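PDB 5JBD: inactive glucansucrase from Lactobacillus reuteri, which belongs to the glycoside hydrolase family 70 proteins, which are built around a TIM-type barrel, and holds a calcium ion. Local coordinates for residues A[50-55]-A[862-867]; A[405-410]-A[420-425]. One frame throughout, in Å; residues are numbered along the deposited sequence.

Interaction 1: residues A[50-55]-A[862-867]; sequences DGYLSY and YAYLNS
Tyr-864 turns its CG away from the backbone N (chi1 -165°) and Tyr-52 turns its own away from the carbonyl carbon, and these rotations bring the edge of the Tyr-864 ring over one face of Tyr-52. The planes stand at 77° with centroids 5.1 Å apart, a T-shaped pair closest at Tyr-864 CD1 to Tyr-52 CE1 (3.7 Å). Tyr-52 in turn points an edge at the face of Tyr-862, offset, with centroids 5.9 Å apart. Because Gly-51 has no side chain, its CA can lie over a face of Tyr-864, 4.2 Å from the centroid, as a CH-pi contact; its backbone angles by themselves call for glycine. The backbones join where Leu-865 N donates to a lone pair of Gly-51 O (2.8 Å, 150° at the hydrogen). Water 1 donates to Asp-50 O and is hydrogen-bonded to Tyr-864 OH (2.9 Å), while water 2 links Leu-53 N with Ala-863 O. Beyond the segments, Tyr-52 OH bonds to Asn-208 O, Tyr-862 OH to Ile-785 N and Tyr-864 OH to Ala-872 N. The chemistry implies a buried aromatic cluster joining two sequence-distant loops, its ring orientations probably fixed by these bonds and the edge-to-face contacts.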
# COMPACT_ATOMS: atom_id res chain seq x y z
N ASP A 50 23.22 18.21 -8.03
CA ASP A 50 23.21 18.52 -9.46
C ASP A 50 23.62 19.97 -9.80
O ASP A 50 23.01 20.61 -10.66
CB ASP A 50 21.83 18.19 -10.05
CG ASP A 50 21.41 16.75 -9.80
OD1 ASP A 50 22.09 15.84 -10.31
OD2 ASP A 50 20.42 16.52 -9.07
N GLY A 51 24.64 20.48 -9.11
CA GLY A 51 25.14 21.86 -9.31
C GLY A 51 24.55 22.92 -8.38
O GLY A 51 25.17 23.96 -8.15
N TYR A 52 23.36 22.66 -7.83
CA TYR A 52 22.66 23.62 -6.99
C TYR A 52 23.12 23.49 -5.54
O TYR A 52 23.62 22.43 -5.15
CB TYR A 52 21.13 23.43 -7.12
CG TYR A 52 20.70 23.63 -8.56
CD1 TYR A 52 20.51 24.91 -9.07
CD2 TYR A 52 20.57 22.54 -9.43
CE1 TYR A 52 20.18 25.11 -10.39
CE2 TYR A 52 20.24 22.73 -10.76
CZ TYR A 52 20.04 24.02 -11.24
OH TYR A 52 19.71 24.22 -12.55
N LEU A 53 22.95 24.55 -4.77
CA LEU A 53 23.33 24.58 -3.35
C LEU A 53 22.10 24.52 -2.44
O LEU A 53 21.07 25.10 -2.76
CB LEU A 53 24.11 25.86 -3.04
CG LEU A 53 25.47 26.09 -3.71
CD1 LEU A 53 26.22 27.18 -2.97
CD2 LEU A 53 26.34 24.85 -3.89
N SER A 54 22.25 23.85 -1.30
CA SER A 54 21.24 23.80 -0.25
C SER A 54 21.71 24.57 0.98
O SER A 54 22.84 24.38 1.42
CB SER A 54 20.96 22.35 0.14
OG SER A 54 20.13 22.29 1.28
N TYR A 55 20.84 25.38 1.58
CA TYR A 55 21.20 26.11 2.80
C TYR A 55 21.61 25.22 3.97
O TYR A 55 22.39 25.65 4.80
CB TYR A 55 20.08 27.06 3.26
CG TYR A 55 19.97 28.29 2.40
CD1 TYR A 55 20.95 29.30 2.47
CD2 TYR A 55 18.90 28.46 1.51
CE1 TYR A 55 20.86 30.43 1.67
CE2 TYR A 55 18.81 29.59 0.72
CZ TYR A 55 19.78 30.57 0.80
OH TYR A 55 19.70 31.68 0.01
N TYR A 862 19.47 31.37 -9.25
CA TYR A 862 19.94 30.18 -8.56
C TYR A 862 21.47 30.16 -8.51
O TYR A 862 22.13 30.44 -9.52
CB TYR A 862 19.45 28.90 -9.25
CG TYR A 862 18.02 28.54 -8.91
CD1 TYR A 862 17.70 27.98 -7.67
CD2 TYR A 862 16.98 28.76 -9.81
CE1 TYR A 862 16.38 27.65 -7.35
CE2 TYR A 862 15.66 28.44 -9.50
CZ TYR A 862 15.37 27.88 -8.27
OH TYR A 862 14.06 27.55 -7.96
N ALA A 863 22.02 29.87 -7.34
CA ALA A 863 23.44 29.60 -7.21
C ALA A 863 23.74 28.32 -7.98
O ALA A 863 22.88 27.44 -8.10
CB ALA A 863 23.85 29.45 -5.75
N TYR A 864 24.93 28.24 -8.55
CA TYR A 864 25.29 27.06 -9.36
C TYR A 864 26.77 26.84 -9.35
O TYR A 864 27.55 27.79 -9.41
CB TYR A 864 24.78 27.22 -10.80
CG TYR A 864 24.77 25.93 -11.60
CD1 TYR A 864 23.70 25.04 -11.53
CD2 TYR A 864 25.83 25.61 -12.44
CE1 TYR A 864 23.69 23.86 -12.27
CE2 TYR A 864 25.84 24.44 -13.17
CZ TYR A 864 24.76 23.57 -13.10
OH TYR A 864 24.78 22.40 -13.84
N LEU A 865 27.16 25.57 -9.26
CA LEU A 865 28.55 25.17 -9.29
C LEU A 865 28.78 24.35 -10.55
O LEU A 865 28.34 23.21 -10.65
CB LEU A 865 28.89 24.37 -8.04
CG LEU A 865 30.35 23.96 -7.90
CD1 LEU A 865 31.25 25.20 -7.84
CD2 LEU A 865 30.52 23.09 -6.67
N ASN A 866 29.46 24.96 -11.51
CA ASN A 866 29.85 24.29 -12.74
C ASN A 866 31.10 23.48 -12.44
O ASN A 866 32.17 24.04 -12.26
CB ASN A 866 30.12 25.32 -13.85
CG ASN A 866 30.40 24.68 -15.20
OD1 ASN A 866 31.26 23.81 -15.33
ND2 ASN A 866 29.68 25.12 -16.22
N SER A 867 30.94 22.17 -12.34
CA SER A 867 32.06 21.26 -12.15
C SER A 867 31.60 19.85 -12.50
O SER A 867 30.41 19.55 -12.38
CB SER A 867 32.62 21.32 -10.70
OG SER A 867 31.76 20.67 -9.78
O HOH W 1 22.74 20.40 -13.40
O HOH W 2 21.26 26.67 -5.72

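Interaction 2: residues A[405-410]-A[420-425]; sequences KDHSNI and VEYANQ
His-407 and Tyr-422 form the tight part of this contact, ring against ring. Their centroids are 4.0 Å apart and their planes are inclined by 33°, so the rings are neither parallel nor perpendicular. The tilt brings one side of the pair especially close: His-407 CE1 is 3.2 Å from Tyr-422 CD1, which sits over a face of the imidazole near its rim. Gln-425 approaches the same ring at its edge, with OE1 3.1 Å from His-407 CE1. Its oxygen is also near His-407 NE2, but the angle is poor, and the approach is therefore close polar packing and not a hydrogen bond. Gln-425 gets there with CG anti to its backbone N (chi1 179°) and an extended chain, which carries the amide from three residues, about one helical turn, after Tyr-422 across to the imidazole edge.

The other side is looser and wetter. Asp-406 OD2 lies 3.4 Å from Gln-425 NE2, again at a poor angle, although the carboxylate and amide planes are only 11° apart. That NE2 is bonded instead to Glu-429 OE2, and the proximity of Glu-429 OE1 to Asp-406 OD2 may favour protonation of one of these acids. Water 3 makes the polar link, donating to Asp-406 OD2 and to Tyr-422 O, each at 2.8 Å. At the margin, Ile-410 CD1 only grazes Tyr-422 OH at 4.1 Å.

The contact closes a loop on the protein surface: helix 392-406, which follows strand 385-388 of the parallel sheet, ends at Asp-406, and His-407 leaves helical geometry to reach across to the first turns of helix 420-434. Within the connecting loop, His-407 also touches Ile-413 and Ile-410 touches Ala-417, before the chain runs into the second helix.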
# COMPACT_ATOMS: atom_id res chain seq x y z
N LYS A 405 -9.55 9.32 17.46
CA LYS A 405 -10.50 9.54 18.55
C LYS A 405 -9.81 9.66 19.91
O LYS A 405 -10.15 10.55 20.71
CB LYS A 405 -11.55 8.42 18.61
CG LYS A 405 -12.52 8.58 19.77
CD LYS A 405 -13.81 7.78 19.61
CE LYS A 405 -14.87 8.28 20.57
NZ LYS A 405 -15.61 7.16 21.21
N ASP A 406 -8.87 8.76 20.18
CA ASP A 406 -8.12 8.75 21.45
C ASP A 406 -7.23 9.97 21.65
O ASP A 406 -6.87 10.27 22.78
CB ASP A 406 -7.23 7.50 21.55
CG ASP A 406 -8.02 6.22 21.74
OD1 ASP A 406 -9.18 6.26 22.16
OD2 ASP A 406 -7.43 5.15 21.47
N HIS A 407 -6.81 10.63 20.56
CA HIS A 407 -5.83 11.71 20.64
C HIS A 407 -6.17 12.89 19.74
O HIS A 407 -5.37 13.30 18.87
CB HIS A 407 -4.45 11.14 20.32
CG HIS A 407 -3.98 10.10 21.28
ND1 HIS A 407 -4.06 8.75 21.02
CD2 HIS A 407 -3.45 10.21 22.52
CE1 HIS A 407 -3.59 8.08 22.04
NE2 HIS A 407 -3.21 8.94 22.97
N SER A 408 -7.37 13.42 19.94
CA SER A 408 -7.79 14.69 19.29
C SER A 408 -6.94 15.91 19.67
O SER A 408 -6.04 15.84 20.51
CB SER A 408 -9.28 14.96 19.54
OG SER A 408 -9.56 14.94 20.93
N ASN A 409 -7.21 17.03 18.98
CA ASN A 409 -6.36 18.23 18.97
C ASN A 409 -4.92 17.96 18.57
O ASN A 409 -4.04 18.73 18.96
CB ASN A 409 -6.37 18.96 20.31
CG ASN A 409 -7.75 19.35 20.79
OD1 ASN A 409 -7.94 19.61 21.97
ND2 ASN A 409 -8.72 19.40 19.88
N ILE A 410 -4.66 16.86 17.87
CA ILE A 410 -3.38 16.62 17.22
C ILE A 410 -3.78 16.47 15.73
O ILE A 410 -4.29 15.41 15.32
CB ILE A 410 -2.62 15.42 17.90
CG1 ILE A 410 -2.66 15.55 19.44
CG2 ILE A 410 -1.16 15.32 17.42
CD1 ILE A 410 -2.06 14.39 20.22
N VAL A 420 3.91 5.17 17.64
CA VAL A 420 3.57 3.74 17.81
C VAL A 420 2.79 3.47 19.11
O VAL A 420 1.91 2.61 19.13
CB VAL A 420 4.83 2.83 17.67
CG1 VAL A 420 5.80 3.00 18.84
CG2 VAL A 420 4.44 1.36 17.52
N GLU A 421 3.07 4.24 20.17
CA GLU A 421 2.40 4.06 21.46
C GLU A 421 0.86 4.23 21.32
O GLU A 421 0.09 3.56 22.01
CB GLU A 421 2.94 5.02 22.54
CG GLU A 421 4.37 4.75 23.07
CD GLU A 421 5.49 4.93 22.04
OE1 GLU A 421 5.41 5.89 21.23
OE2 GLU A 421 6.46 4.13 22.05
N TYR A 422 0.42 5.10 20.40
CA TYR A 422 -1.02 5.28 20.15
C TYR A 422 -1.64 4.02 19.52
O TYR A 422 -2.75 3.62 19.88
CB TYR A 422 -1.29 6.47 19.24
CG TYR A 422 -0.71 7.80 19.65
CD1 TYR A 422 -0.56 8.16 21.00
CD2 TYR A 422 -0.35 8.74 18.69
CE1 TYR A 422 -0.04 9.40 21.36
CE2 TYR A 422 0.18 9.98 19.03
CZ TYR A 422 0.32 10.31 20.37
OH TYR A 422 0.84 11.54 20.70
N ALA A 423 -0.93 3.41 18.57
CA ALA A 423 -1.37 2.14 17.96
C ALA A 423 -1.47 1.03 18.99
O ALA A 423 -2.43 0.25 18.97
CB ALA A 423 -0.43 1.72 16.83
N ASN A 424 -0.49 0.95 19.90
CA ASN A 424 -0.50 -0.08 20.95
C ASN A 424 -1.72 0.07 21.85
O ASN A 424 -2.34 -0.94 22.23
CB ASN A 424 0.77 -0.01 21.82
CG ASN A 424 2.02 -0.35 21.05
OD1 ASN A 424 1.99 -1.02 20.02
ND2 ASN A 424 3.16 0.12 21.56
N GLN A 425 -2.05 1.32 22.19
CA GLN A 425 -3.22 1.65 22.98
C GLN A 425 -4.48 1.27 22.19
O GLN A 425 -5.38 0.65 22.74
CB GLN A 425 -3.25 3.15 23.31
CG GLN A 425 -4.46 3.60 24.12
CD GLN A 425 -4.57 5.12 24.24
OE1 GLN A 425 -3.58 5.84 24.14
NE2 GLN A 425 -5.79 5.60 24.44
O HOH W 3 -4.74 5.26 20.88

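How the interactions relate
The contacts lie well apart, with centres about 42 Å and nearest atoms about 28 Å from each other, and they share no helix or strand. Along the chain the order is 50-55, 405-410, 420-425, 862-867. Interaction 2 is local: its segments are separated by nine residues in the loop that joins helices 392-406 and 420-434 beside the parallel barrel sheet. Interaction 1 instead joins regions near the two ends of the model, more than 800 residues apart, against strands 758-767 and 784-791 of the six-stranded antiparallel sheet. The chain therefore leaves one region, passes through the barrel and returns, consistent with the U-shaped chain course of family 70 proteins.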